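Local coordinates for inositol monophosphatase family protein (Staphylococcus aureus, PDB 5I3S) that probably hydrolyses inositol monophosphate or a related sugar phosphate monoester, using a metal-dependent sugar phosphatase fold, at residues Q12-R17 / D47-T52; R17-M22 / D117-V122; D36-V41 / L89-Q94; H60-E65 / W80-I85. All coordinates share one frame; numbering follows the deposited sequence.

In the fold
Interactions 1 and 3 pack helix on helix, and interaction 2 packs helix 2-24 on a beta-hairpin turn; none has a direct hydrogen bond across it. Interaction 4 is a strand pair tied by backbone bonds. Interactions 1 and 2 share R17 and both use helix 2-24. Interactions 1 and 3 both use helix 37-56. The first two are partly buried: a guanidinium stack marks interaction 1, and lysine and methionine chains mark interaction 2. Interactions 3 and 4 are buried. Interaction 3 is wholly apolar across its segments, while interaction 4 runs from valines to carboxylates. I18, V41 and F91 touch across interactions 2 and 3, and I85 of interaction 4 packs against all three.

Interaction 1: residues Q12-R17 / D47-T52; sequences QEAGIR and DFIFDT
The F48 ring takes R17 on one face and the hydroxyl oxygen of T52, from its own helix, on the opposite face, offset toward the rim. The guanidinium of R17 lies flat on the ring, centres 4.1 Å apart and planes 14° apart. F48 CD1 sits under the centre of that group, 3.5 Å from R17 CZ. R17 CD adds a CH-pi contact, 3.8 Å from the ring centroid and almost on its normal. The R17 chain bends at chi3 (73°), which lays both CD and the guanidinium over the same ring. E13 CG and A14 approach F48 obliquely. A14 CB lies 3.8 Å from F48 CD2 and 4.0 Å from I49 CG1. F48 has its CG trans to its backbone nitrogen, and the ring reaches across to helix 2-24.

The two helical segments run roughly antiparallel, at 147°, with axes 10.5 Å apart. A14 and I49 also touch I100 of strand 99-106, so the inner side of the pair rests on the large sheet. The outer side carries exposed R17 and E13. The stack is a cation-pi contact, so the ring face probably stabilises the arginine charge; no hydrogen bond or salt bridge crosses the contact.

Interaction 2: residues R17-M22 / D117-V122; sequences RIKQLM and DVMADV
A helical turn, 17-22, faces the hairpin turn 117-122, with I18 nearest V118 and K19 nearest M119 by their CA atoms. The hairpin closes with D117 N to V122 O (2.7 Å) and V122 N to D117 O. D121 and V122 both face D117, which makes a G1 beta bulge. D121 has the positive phi (52°) that this bulge needs. V118 O accepts from D121 N within the turn.

V118 and M119 carry the turn's side of the contact. V118 CG1 meets K19 CG at 3.9 Å and I18 CG2 at 4.4 Å. K19 slides past V118 and M119 in the opposite direction, its aliphatic part alongside them. Its CD lies 3.7 Å from M119 SD. M22 and M119 reach toward each other tip to tip, with M22 CE 3.9 Å from M119 SD. The M119 chain bends at chi2 and chi3 (-47° and -72°), which turns its sulfur and methyl toward the helix.

The link between polar groups is indirect. One water accepts from K19 NZ at 3.2 Å and donates to V118 O at 3.1 Å. It bridges the lysine to the turn.

I18 and V118 both pack on F98 and on I100 of strand 99-106. I18 and L21 also touch helix 37-56, so helix 2-24 lies against that helix as well as the hairpin turn.

Interaction 3: residues D36-V41 / L89-Q94; sequences DLVTNV and LNFVHQ
Aliphatic-to-aromatic packing forms most of this contact: L37, V38 and V41 meet the F91 ring, each obliquely. V38 comes closest, with CG2 3.6 Å from F91 CD2. L37 CD2 lies 4.2 Å from F91 CE2, and V41 CG2 lies 4.3 Å from F91 CZ. F91 extends from its helix with CG trans to the backbone nitrogen (chi1 179°), which carries the ring across to the side of helix 37-56 formed by L37, V38 and V41.

One purely aliphatic pair is tighter. V38 and V92 cross at about a right angle, with V38 CG1 only 3.5 Å from V92 CG2. V38 CG1 sits between the backbone nitrogen and carbonyl carbon of its own residue (chi1 70°).

The contact sets the N-terminal part of helix 37-56 against the short helix 88-94. Their segment axes are 10.3 Å apart and cross at 132°. V41 and F91 also pack on I85, which leads into the short helix, and F91 touches M22 of helix 2-24.

Several polar groups of 89-94 reach the second subunit: N90 OD1 bonds R179 and H93 ND1 bonds E197 of that chain. N90 ND2 bonds N97 O and Y181 O of its own chain.

Interaction 4: residues H60-E65 / W80-I85; sequences HQVLGE and WVVDPI
V62 and V82 meet at the apolar centre, CG1 to CG1 at 4.1 Å. V62 CG2 also lies 4.2 Å from W80 CB, and the W80 indole packs on L3, A7 and L10 of helix 2-24. On the other sheet face L63 and V81 lie side by side, with their CB atoms 4.0 Å apart.

Four backbone bonds zip the strands: W80 N to Q61 O, L63 N to W80 O, V82 N to L63 O and E65 N to V82 O. This is a parallel pair, 61-64 on the outer edge of the large mixed sheet and 78-83 next in. The run D83-P84-I85-D86 matches a family signature whose acids bind magnesium in relatives.

At one end, W80 NE1 donates to H60 ND1 (3.3 Å), tilted about 20° from the imidazole plane. At the other end, the E65 chain bends at chi2 (-78°). Its CG lies 3.6 Å from D83 OD1. E65 OE1 and D83 OD1 stand 4.3 Å apart. D42 lies near E65, and D86 and D208 lie near D83. Such clustering is consistent with the metal site of relatives, where the first glutamate of Gly-Glu-Glu, here E65, is also a ligand.

Interaction 1: residues Q12-R17 / D47-T52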
loop_
_atom_site.group_PDB
_atom_site.type_symbol
_atom_site.label_atom_id
_atom_site.label_comp_id
_atom_site.label_asym_id
_atom_site.label_seq_id
_atom_site.Cartn_x
_atom_site.Cartn_y
_atom_site.Cartn_z
ATOM N N GLN A 12 13.185 -19.385 -2.887
ATOM C CA GLN A 12 13.844 -18.524 -3.870
ATOM C C GLN A 12 13.772 -19.111 -5.280
ATOM O O GLN A 12 13.418 -18.434 -6.235
ATOM C CB GLN A 12 15.283 -18.260 -3.461
ATOM C CG GLN A 12 15.375 -17.273 -2.331
ATOM C CD GLN A 12 16.772 -17.195 -1.714
ATOM O OE1 GLN A 12 17.196 -18.086 -0.953
ATOM N NE2 GLN A 12 17.481 -16.122 -2.009
ATOM N N GLU A 13 14.022 -20.395 -5.378
ATOM C CA GLU A 13 13.963 -21.084 -6.639
ATOM C C GLU A 13 12.517 -21.125 -7.194
ATOM O O GLU A 13 12.296 -20.893 -8.398
ATOM C CB GLU A 13 14.624 -22.471 -6.442
ATOM C CG GLU A 13 14.901 -23.290 -7.700
ATOM C CD GLU A 13 15.530 -22.499 -8.812
ATOM O OE1 GLU A 13 16.554 -21.830 -8.565
ATOM O OE2 GLU A 13 14.962 -22.534 -9.930
ATOM N N ALA A 14 11.537 -21.380 -6.321
ATOM C CA ALA A 14 10.104 -21.260 -6.674
ATOM C C ALA A 14 9.760 -19.842 -7.142
ATOM O O ALA A 14 8.894 -19.671 -7.981
ATOM C CB ALA A 14 9.221 -21.644 -5.505
ATOM N N GLY A 15 10.430 -18.821 -6.603
ATOM C CA GLY A 15 10.228 -17.441 -7.087
ATOM C C GLY A 15 10.667 -17.279 -8.544
ATOM O O GLY A 15 9.926 -16.740 -9.367
ATOM N N ILE A 16 11.866 -17.797 -8.859
ATOM C CA ILE A 16 12.372 -17.801 -10.232
ATOM C C ILE A 16 11.410 -18.460 -11.221
ATOM O O ILE A 16 11.207 -17.959 -12.323
ATOM C CB ILE A 16 13.799 -18.386 -10.292
ATOM C CG1 ILE A 16 14.752 -17.361 -9.676
ATOM C CG2 ILE A 16 14.232 -18.720 -11.715
ATOM C CD1 ILE A 16 16.188 -17.796 -9.562
ATOM N N ARG A 17 10.802 -19.562 -10.815
ATOM C CA ARG A 17 9.787 -20.203 -11.656
ATOM C C ARG A 17 8.499 -19.414 -11.809
ATOM O O ARG A 17 7.875 -19.522 -12.865
ATOM C CB ARG A 17 9.486 -21.604 -11.166
ATOM C CG ARG A 17 10.702 -22.490 -11.309
ATOM C CD ARG A 17 10.558 -23.751 -10.484
ATOM N NE ARG A 17 9.594 -24.695 -11.065
ATOM C CZ ARG A 17 9.878 -25.922 -11.530
ATOM N NH1 ARG A 17 11.116 -26.422 -11.520
ATOM N NH2 ARG A 17 8.899 -26.662 -12.021
ATOM N N ASP A 47 2.715 -27.274 -6.556
ATOM C CA ASP A 47 3.171 -28.621 -6.991
ATOM C C ASP A 47 4.692 -28.743 -6.983
ATOM O O ASP A 47 5.209 -29.782 -6.573
ATOM C CB ASP A 47 2.618 -28.973 -8.377
ATOM C CG ASP A 47 1.146 -29.278 -8.346
ATOM O OD1 ASP A 47 0.673 -29.664 -7.253
ATOM O OD2 ASP A 47 0.469 -29.157 -9.392
ATOM N N PHE A 48 5.398 -27.686 -7.400
ATOM C CA PHE A 48 6.866 -27.658 -7.303
ATOM C C PHE A 48 7.287 -27.726 -5.852
ATOM O O PHE A 48 8.140 -28.522 -5.512
ATOM C CB PHE A 48 7.468 -26.386 -7.950
ATOM C CG PHE A 48 8.945 -26.214 -7.679
ATOM C CD1 PHE A 48 9.888 -27.100 -8.226
ATOM C CD2 PHE A 48 9.413 -25.184 -6.872
ATOM C CE1 PHE A 48 11.262 -26.939 -7.978
ATOM C CE2 PHE A 48 10.780 -25.017 -6.639
ATOM C CZ PHE A 48 11.700 -25.910 -7.176
ATOM N N ILE A 49 6.684 -26.885 -5.004
ATOM C CA ILE A 49 7.052 -26.833 -3.562
ATOM C C ILE A 49 6.716 -28.141 -2.831
ATOM O O ILE A 49 7.554 -28.682 -2.113
ATOM C CB ILE A 49 6.443 -25.612 -2.851
ATOM C CG1 ILE A 49 7.070 -24.318 -3.412
ATOM C CG2 ILE A 49 6.657 -25.679 -1.346
ATOM C CD1 ILE A 49 6.274 -23.055 -3.105
ATOM N N PHE A 50 5.506 -28.645 -3.045
ATOM C CA PHE A 50 5.115 -29.959 -2.548
ATOM C C PHE A 50 6.108 -31.083 -2.967
ATOM O O PHE A 50 6.632 -31.828 -2.128
ATOM C CB PHE A 50 3.694 -30.249 -3.053
ATOM C CG PHE A 50 3.188 -31.616 -2.713
ATOM C CD1 PHE A 50 2.999 -31.988 -1.380
ATOM C CD2 PHE A 50 2.874 -32.534 -3.730
ATOM C CE1 PHE A 50 2.526 -33.256 -1.056
ATOM C CE2 PHE A 50 2.392 -33.797 -3.414
ATOM C CZ PHE A 50 2.217 -34.157 -2.070
ATOM N N ASP A 51 6.401 -31.169 -4.258
ATOM C CA ASP A 51 7.186 -32.302 -4.785
ATOM C C ASP A 51 8.608 -32.294 -4.353
ATOM O O ASP A 51 9.188 -33.337 -4.155
ATOM C CB ASP A 51 7.162 -32.360 -6.310
ATOM C CG ASP A 51 5.819 -32.696 -6.848
ATOM O OD1 ASP A 51 5.000 -33.311 -6.119
ATOM O OD2 ASP A 51 5.573 -32.315 -8.016
ATOM N N THR A 52 9.185 -31.118 -4.260
ATOM C CA THR A 52 10.548 -30.971 -3.769
ATOM C C THR A 52 10.664 -31.350 -2.292
ATOM O O THR A 52 11.634 -32.002 -1.906
ATOM C CB THR A 52 10.993 -29.521 -3.974
ATOM O OG1 THR A 52 10.906 -29.248 -5.361
ATOM C CG2 THR A 52 12.408 -29.243 -3.451
#

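Interaction 2: residues R17-M22 / D117-V122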
loop_
_atom_site.group_PDB
_atom_site.type_symbol
_atom_site.label_atom_id
_atom_site.label_comp_id
_atom_site.label_asym_id
_atom_site.label_seq_id
_atom_site.Cartn_x
_atom_site.Cartn_y
_atom_site.Cartn_z
ATOM N N ARG A 17 10.802 -19.562 -10.815
ATOM C CA ARG A 17 9.787 -20.203 -11.656
ATOM C C ARG A 17 8.499 -19.414 -11.809
ATOM O O ARG A 17 7.875 -19.522 -12.865
ATOM C CB ARG A 17 9.486 -21.604 -11.166
ATOM C CG ARG A 17 10.702 -22.490 -11.309
ATOM C CD ARG A 17 10.558 -23.751 -10.484
ATOM N NE ARG A 17 9.594 -24.695 -11.065
ATOM C CZ ARG A 17 9.878 -25.922 -11.530
ATOM N NH1 ARG A 17 11.116 -26.422 -11.520
ATOM N NH2 ARG A 17 8.899 -26.662 -12.021
ATOM N N ILE A 18 8.104 -18.644 -10.785
ATOM C CA ILE A 18 6.985 -17.701 -10.947
ATOM C C ILE A 18 7.279 -16.634 -12.025
ATOM O O ILE A 18 6.464 -16.440 -12.912
ATOM C CB ILE A 18 6.531 -17.011 -9.620
ATOM C CG1 ILE A 18 5.818 -18.025 -8.745
ATOM C CG2 ILE A 18 5.592 -15.837 -9.892
ATOM C CD1 ILE A 18 5.239 -17.472 -7.461
ATOM N N LYS A 19 8.448 -15.996 -11.968
ATOM C CA LYS A 19 8.824 -14.988 -13.010
ATOM C C LYS A 19 8.923 -15.596 -14.434
ATOM O O LYS A 19 8.525 -14.973 -15.405
ATOM C CB LYS A 19 10.114 -14.219 -12.649
ATOM C CG LYS A 19 10.129 -13.695 -11.215
ATOM C CD LYS A 19 10.711 -12.296 -11.029
ATOM C CE LYS A 19 12.177 -12.162 -11.423
ATOM N NZ LYS A 19 13.043 -13.302 -11.013
ATOM N N GLN A 20 9.435 -16.814 -14.543
ATOM C CA GLN A 20 9.451 -17.530 -15.822
ATOM C C GLN A 20 8.055 -17.758 -16.400
ATOM O O GLN A 20 7.860 -17.564 -17.608
ATOM C CB GLN A 20 10.164 -18.883 -15.696
ATOM C CG GLN A 20 11.664 -18.751 -15.777
ATOM C CD GLN A 20 12.402 -19.997 -15.324
ATOM O OE1 GLN A 20 11.825 -21.076 -15.137
ATOM N NE2 GLN A 20 13.692 -19.848 -15.137
ATOM N N LEU A 21 7.108 -18.171 -15.550
ATOM C CA LEU A 21 5.739 -18.347 -16.001
ATOM C C LEU A 21 5.101 -17.022 -16.435
ATOM O O LEU A 21 4.417 -16.974 -17.475
ATOM C CB LEU A 21 4.889 -19.138 -14.990
ATOM C CG LEU A 21 5.268 -20.640 -14.948
ATOM C CD1 LEU A 21 4.745 -21.350 -13.712
ATOM C CD2 LEU A 21 4.808 -21.408 -16.182
ATOM N N MET A 22 5.353 -15.949 -15.680
ATOM C CA MET A 22 4.842 -14.643 -16.048
ATOM C C MET A 22 5.423 -14.180 -17.389
ATOM O O MET A 22 4.675 -13.700 -18.245
ATOM C CB MET A 22 5.120 -13.606 -14.965
ATOM C CG MET A 22 4.330 -13.826 -13.676
ATOM S SD MET A 22 5.065 -12.953 -12.284
ATOM C CE MET A 22 4.615 -11.243 -12.680
ATOM N N ASP A 117 9.203 -11.761 -1.299
ATOM C CA ASP A 117 8.586 -10.749 -2.160
ATOM C C ASP A 117 9.230 -10.998 -3.525
ATOM O O ASP A 117 10.331 -10.555 -3.798
ATOM C CB ASP A 117 8.820 -9.305 -1.632
ATOM C CG ASP A 117 8.182 -8.228 -2.501
ATOM O OD1 ASP A 117 7.957 -8.464 -3.730
ATOM O OD2 ASP A 117 7.918 -7.125 -1.971
ATOM N N VAL A 118 8.541 -11.770 -4.331
ATOM C CA VAL A 118 9.105 -12.318 -5.541
ATOM C C VAL A 118 9.595 -11.211 -6.498
ATOM O O VAL A 118 10.702 -11.322 -7.009
ATOM C CB VAL A 118 8.081 -13.206 -6.285
ATOM C CG1 VAL A 118 8.619 -13.627 -7.639
ATOM C CG2 VAL A 118 7.728 -14.427 -5.435
ATOM N N MET A 119 8.790 -10.164 -6.713
ATOM C CA MET A 119 9.134 -9.176 -7.693
ATOM C C MET A 119 10.184 -8.179 -7.244
ATOM O O MET A 119 10.826 -7.572 -8.098
ATOM C CB MET A 119 7.905 -8.493 -8.296
ATOM C CG MET A 119 6.949 -9.442 -9.009
ATOM S SD MET A 119 7.534 -10.698 -10.179
ATOM C CE MET A 119 7.972 -9.560 -11.493
ATOM N N ALA A 120 10.420 -8.019 -5.948
ATOM C CA ALA A 120 11.579 -7.223 -5.500
ATOM C C ALA A 120 12.816 -8.064 -5.208
ATOM O O ALA A 120 13.867 -7.534 -4.885
ATOM C CB ALA A 120 11.208 -6.446 -4.282
ATOM N N ASP A 121 12.711 -9.368 -5.303
ATOM C CA ASP A 121 13.764 -10.283 -4.814
ATOM C C ASP A 121 14.184 -10.004 -3.354
ATOM O O ASP A 121 15.388 -9.794 -3.052
ATOM C CB ASP A 121 14.994 -10.290 -5.790
ATOM C CG ASP A 121 15.990 -11.455 -5.521
ATOM O OD1 ASP A 121 15.713 -12.438 -4.751
ATOM O OD2 ASP A 121 17.098 -11.385 -6.108
ATOM N N VAL A 122 13.195 -9.925 -2.468
ATOM C CA VAL A 122 13.492 -9.723 -1.054
ATOM C C VAL A 122 12.835 -10.824 -0.242
ATOM O O VAL A 122 11.613 -10.977 -0.234
ATOM C CB VAL A 122 13.004 -8.352 -0.530
ATOM C CG1 VAL A 122 13.380 -8.177 0.938
ATOM C CG2 VAL A 122 13.553 -7.161 -1.370
HETATM O O HOH W 1 12.644 -13.534 -7.817
#

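Interaction 3: residues D36-V41 / L89-Q94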
loop_
_atom_site.group_PDB
_atom_site.type_symbol
_atom_site.label_atom_id
_atom_site.label_comp_id
_atom_site.label_asym_id
_atom_site.label_seq_id
_atom_site.Cartn_x
_atom_site.Cartn_y
_atom_site.Cartn_z
ATOM N N ASP A 36 -6.888 -16.213 -15.374
ATOM C CA ASP A 36 -6.478 -17.649 -15.568
ATOM C C ASP A 36 -4.964 -17.951 -15.348
ATOM O O ASP A 36 -4.602 -19.074 -14.982
ATOM C CB ASP A 36 -6.875 -18.161 -16.979
ATOM C CG ASP A 36 -8.323 -18.660 -17.069
ATOM O OD1 ASP A 36 -8.647 -19.289 -18.093
ATOM O OD2 ASP A 36 -9.133 -18.456 -16.138
ATOM N N LEU A 37 -4.090 -16.968 -15.583
ATOM C CA LEU A 37 -2.659 -17.132 -15.307
ATOM C C LEU A 37 -2.346 -17.383 -13.816
ATOM O O LEU A 37 -1.488 -18.225 -13.477
ATOM C CB LEU A 37 -1.880 -15.914 -15.802
ATOM C CG LEU A 37 -0.366 -15.930 -15.577
ATOM C CD1 LEU A 37 0.370 -17.062 -16.332
ATOM C CD2 LEU A 37 0.168 -14.563 -15.971
ATOM N N VAL A 38 -3.065 -16.692 -12.937
ATOM C CA VAL A 38 -2.813 -16.784 -11.498
ATOM C C VAL A 38 -3.172 -18.144 -10.895
ATOM O O VAL A 38 -2.386 -18.686 -10.104
ATOM C CB VAL A 38 -3.449 -15.601 -10.718
ATOM C CG1 VAL A 38 -4.991 -15.670 -10.675
ATOM C CG2 VAL A 38 -2.850 -15.509 -9.321
ATOM N N THR A 39 -4.336 -18.693 -11.271
ATOM C CA THR A 39 -4.695 -20.078 -10.960
ATOM C C THR A 39 -3.601 -21.018 -11.442
ATOM O O THR A 39 -3.133 -21.851 -10.670
ATOM C CB THR A 39 -6.009 -20.515 -11.628
ATOM O OG1 THR A 39 -6.927 -19.426 -11.601
ATOM C CG2 THR A 39 -6.623 -21.711 -10.890
ATOM N N ASN A 40 -3.164 -20.844 -12.695
ATOM C CA ASN A 40 -2.156 -21.736 -13.275
ATOM C C ASN A 40 -0.807 -21.637 -12.565
ATOM O O ASN A 40 -0.237 -22.682 -12.203
ATOM C CB ASN A 40 -2.021 -21.548 -14.797
ATOM C CG ASN A 40 -3.062 -22.351 -15.591
ATOM O OD1 ASN A 40 -4.137 -22.701 -15.083
ATOM N ND2 ASN A 40 -2.742 -22.636 -16.860
ATOM N N VAL A 41 -0.322 -20.406 -12.350
ATOM C CA VAL A 41 0.939 -20.184 -11.571
ATOM C C VAL A 41 0.835 -20.652 -10.113
ATOM O O VAL A 41 1.811 -21.194 -9.569
ATOM C CB VAL A 41 1.445 -18.722 -11.658
ATOM C CG1 VAL A 41 2.663 -18.469 -10.757
ATOM C CG2 VAL A 41 1.839 -18.411 -13.074
ATOM N N LEU A 89 -4.821 -10.987 -6.020
ATOM C CA LEU A 89 -5.252 -9.802 -6.708
ATOM C C LEU A 89 -4.116 -8.850 -7.036
ATOM O O LEU A 89 -4.118 -8.250 -8.124
ATOM C CB LEU A 89 -6.329 -9.018 -5.936
ATOM C CG LEU A 89 -7.765 -9.543 -5.960
ATOM C CD1 LEU A 89 -8.696 -8.644 -5.143
ATOM C CD2 LEU A 89 -8.256 -9.710 -7.395
ATOM N N ASN A 90 -3.169 -8.648 -6.113
ATOM C CA ASN A 90 -1.957 -7.870 -6.463
ATOM C C ASN A 90 -1.265 -8.485 -7.717
ATOM O O ASN A 90 -0.984 -7.798 -8.671
ATOM C CB ASN A 90 -0.996 -7.703 -5.253
ATOM C CG ASN A 90 -1.547 -6.737 -4.181
ATOM O OD1 ASN A 90 -2.566 -6.082 -4.369
ATOM N ND2 ASN A 90 -0.866 -6.658 -3.066
ATOM N N PHE A 91 -1.024 -9.784 -7.695
ATOM C CA PHE A 91 -0.506 -10.478 -8.823
ATOM C C PHE A 91 -1.332 -10.220 -10.110
ATOM O O PHE A 91 -0.760 -9.862 -11.157
ATOM C CB PHE A 91 -0.420 -11.972 -8.505
ATOM C CG PHE A 91 0.100 -12.814 -9.633
ATOM C CD1 PHE A 91 1.342 -13.397 -9.542
ATOM C CD2 PHE A 91 -0.678 -13.040 -10.790
ATOM C CE1 PHE A 91 1.819 -14.202 -10.568
ATOM C CE2 PHE A 91 -0.209 -13.844 -11.819
ATOM C CZ PHE A 91 1.041 -14.433 -11.702
ATOM N N VAL A 92 -2.649 -10.408 -10.051
ATOM C CA VAL A 92 -3.454 -10.238 -11.265
ATOM C C VAL A 92 -3.395 -8.800 -11.766
ATOM O O VAL A 92 -3.118 -8.594 -12.948
ATOM C CB VAL A 92 -4.918 -10.691 -11.063
ATOM C CG1 VAL A 92 -5.839 -10.276 -12.227
ATOM C CG2 VAL A 92 -4.950 -12.200 -10.900
ATOM N N HIS A 93 -3.600 -7.819 -10.882
ATOM C CA HIS A 93 -3.691 -6.409 -11.306
ATOM C C HIS A 93 -2.431 -5.560 -11.418
ATOM O O HIS A 93 -2.417 -4.589 -12.188
ATOM C CB HIS A 93 -4.671 -5.659 -10.405
ATOM C CG HIS A 93 -6.083 -6.032 -10.676
ATOM N ND1 HIS A 93 -6.899 -5.265 -11.470
ATOM C CD2 HIS A 93 -6.795 -7.129 -10.341
ATOM C CE1 HIS A 93 -8.079 -5.844 -11.560
ATOM N NE2 HIS A 93 -8.037 -6.985 -10.892
ATOM N N GLN A 94 -1.431 -5.868 -10.599
ATOM C CA GLN A 94 -0.218 -5.057 -10.480
ATOM C C GLN A 94 1.061 -5.776 -10.931
ATOM O O GLN A 94 2.099 -5.122 -11.057
ATOM C CB GLN A 94 -0.064 -4.640 -9.007
ATOM C CG GLN A 94 -1.309 -4.072 -8.331
ATOM C CD GLN A 94 -1.015 -3.578 -6.911
ATOM O OE1 GLN A 94 -0.271 -4.235 -6.152
ATOM N NE2 GLN A 94 -1.596 -2.442 -6.533
#

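Interaction 4: residues H60-E65 / W80-I85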
loop_
_atom_site.group_PDB
_atom_site.type_symbol
_atom_site.label_atom_id
_atom_site.label_comp_id
_atom_site.label_asym_id
_atom_site.label_seq_id
_atom_site.Cartn_x
_atom_site.Cartn_y
_atom_site.Cartn_z
ATOM N N HIS A 60 7.387 -35.607 5.774
ATOM C CA HIS A 60 6.866 -34.276 6.111
ATOM C C HIS A 60 5.464 -34.077 5.549
ATOM O O HIS A 60 5.085 -34.665 4.531
ATOM C CB HIS A 60 7.821 -33.184 5.634
ATOM C CG HIS A 60 9.081 -33.135 6.421
ATOM N ND1 HIS A 60 9.949 -32.069 6.366
ATOM C CD2 HIS A 60 9.599 -33.998 7.324
ATOM C CE1 HIS A 60 10.966 -32.284 7.181
ATOM N NE2 HIS A 60 10.772 -33.446 7.782
ATOM N N GLN A 61 4.686 -33.295 6.286
ATOM C CA GLN A 61 3.337 -32.952 5.895
ATOM C C GLN A 61 3.348 -31.517 5.342
ATOM O O GLN A 61 4.131 -30.669 5.790
ATOM C CB GLN A 61 2.412 -33.039 7.109
ATOM C CG GLN A 61 2.628 -34.229 8.049
ATOM C CD GLN A 61 1.344 -34.568 8.793
ATOM O OE1 GLN A 61 0.385 -35.087 8.195
ATOM N NE2 GLN A 61 1.306 -34.272 10.095
ATOM N N VAL A 62 2.468 -31.271 4.382
ATOM C CA VAL A 62 2.328 -29.986 3.699
ATOM C C VAL A 62 0.875 -29.495 3.850
ATOM O O VAL A 62 -0.053 -30.099 3.285
ATOM C CB VAL A 62 2.701 -30.119 2.206
ATOM C CG1 VAL A 62 2.374 -28.840 1.409
ATOM C CG2 VAL A 62 4.178 -30.448 2.085
ATOM N N LEU A 63 0.680 -28.427 4.628
ATOM C CA LEU A 63 -0.626 -27.749 4.709
ATOM C C LEU A 63 -0.642 -26.592 3.732
ATOM O O LEU A 63 0.016 -25.580 3.941
ATOM C CB LEU A 63 -0.895 -27.254 6.112
ATOM C CG LEU A 63 -2.163 -26.442 6.345
ATOM C CD1 LEU A 63 -3.387 -27.294 6.072
ATOM C CD2 LEU A 63 -2.231 -25.878 7.759
ATOM N N GLY A 64 -1.394 -26.738 2.652
ATOM C CA GLY A 64 -1.323 -25.783 1.558
ATOM C C GLY A 64 -2.618 -25.138 1.067
ATOM O O GLY A 64 -3.720 -25.711 1.184
ATOM N N GLU A 65 -2.437 -23.948 0.475
ATOM C CA GLU A 65 -3.522 -23.104 0.014
ATOM C C GLU A 65 -4.211 -23.809 -1.128
ATOM O O GLU A 65 -5.435 -23.916 -1.125
ATOM C CB GLU A 65 -2.997 -21.709 -0.393
ATOM C CG GLU A 65 -4.007 -20.757 -1.078
ATOM C CD GLU A 65 -4.266 -21.072 -2.569
ATOM O OE1 GLU A 65 -3.380 -21.605 -3.267
ATOM O OE2 GLU A 65 -5.384 -20.804 -3.062
ATOM N N TRP A 80 4.804 -28.172 6.755
ATOM C CA TRP A 80 5.100 -27.035 5.885
ATOM C C TRP A 80 3.774 -26.378 5.599
ATOM O O TRP A 80 2.897 -27.023 5.010
ATOM C CB TRP A 80 5.748 -27.495 4.557
ATOM C CG TRP A 80 7.198 -27.969 4.712
ATOM C CD1 TRP A 80 7.640 -28.967 5.499
ATOM C CD2 TRP A 80 8.368 -27.429 4.072
ATOM N NE1 TRP A 80 8.993 -29.116 5.377
ATOM C CE2 TRP A 80 9.468 -28.185 4.511
ATOM C CE3 TRP A 80 8.584 -26.401 3.144
ATOM C CZ2 TRP A 80 10.767 -27.948 4.071
ATOM C CZ3 TRP A 80 9.875 -26.156 2.716
ATOM C CH2 TRP A 80 10.952 -26.916 3.185
ATOM N N VAL A 81 3.601 -25.119 5.992
ATOM C CA VAL A 81 2.333 -24.450 5.639
ATOM C C VAL A 81 2.574 -23.367 4.583
ATOM O O VAL A 81 3.225 -22.359 4.864
ATOM C CB VAL A 81 1.449 -24.076 6.880
ATOM C CG1 VAL A 81 2.271 -23.699 8.069
ATOM C CG2 VAL A 81 0.397 -23.039 6.581
ATOM N N VAL A 82 2.084 -23.608 3.365
ATOM C CA VAL A 82 2.522 -22.803 2.238
ATOM C C VAL A 82 1.393 -22.068 1.540
ATOM O O VAL A 82 0.354 -22.669 1.248
ATOM C CB VAL A 82 3.497 -23.570 1.253
ATOM C CG1 VAL A 82 3.743 -25.007 1.624
ATOM C CG2 VAL A 82 3.183 -23.399 -0.233
ATOM N N ASP A 83 1.612 -20.768 1.275
ATOM C CA ASP A 83 0.811 -20.034 0.276
ATOM C C ASP A 83 1.709 -19.750 -0.941
ATOM O O ASP A 83 2.620 -18.891 -0.883
ATOM C CB ASP A 83 0.195 -18.733 0.831
ATOM C CG ASP A 83 -0.951 -18.186 -0.076
ATOM O OD1 ASP A 83 -1.102 -18.663 -1.208
ATOM O OD2 ASP A 83 -1.670 -17.244 0.320
ATOM N N PRO A 84 1.501 -20.501 -2.020
ATOM C CA PRO A 84 2.228 -20.258 -3.276
ATOM C C PRO A 84 2.162 -18.802 -3.728
ATOM O O PRO A 84 3.203 -18.279 -4.056
ATOM C CB PRO A 84 1.557 -21.222 -4.279
ATOM C CG PRO A 84 0.299 -21.636 -3.594
ATOM C CD PRO A 84 0.659 -21.700 -2.147
ATOM N N ILE A 85 0.985 -18.155 -3.689
ATOM C CA ILE A 85 0.833 -16.731 -4.016
ATOM C C ILE A 85 -0.106 -16.044 -3.026
ATOM O O ILE A 85 -1.315 -16.187 -3.123
ATOM C CB ILE A 85 0.305 -16.517 -5.444
ATOM C CG1 ILE A 85 1.251 -17.137 -6.504
ATOM C CG2 ILE A 85 0.106 -15.032 -5.755
ATOM C CD1 ILE A 85 0.569 -17.394 -7.864
#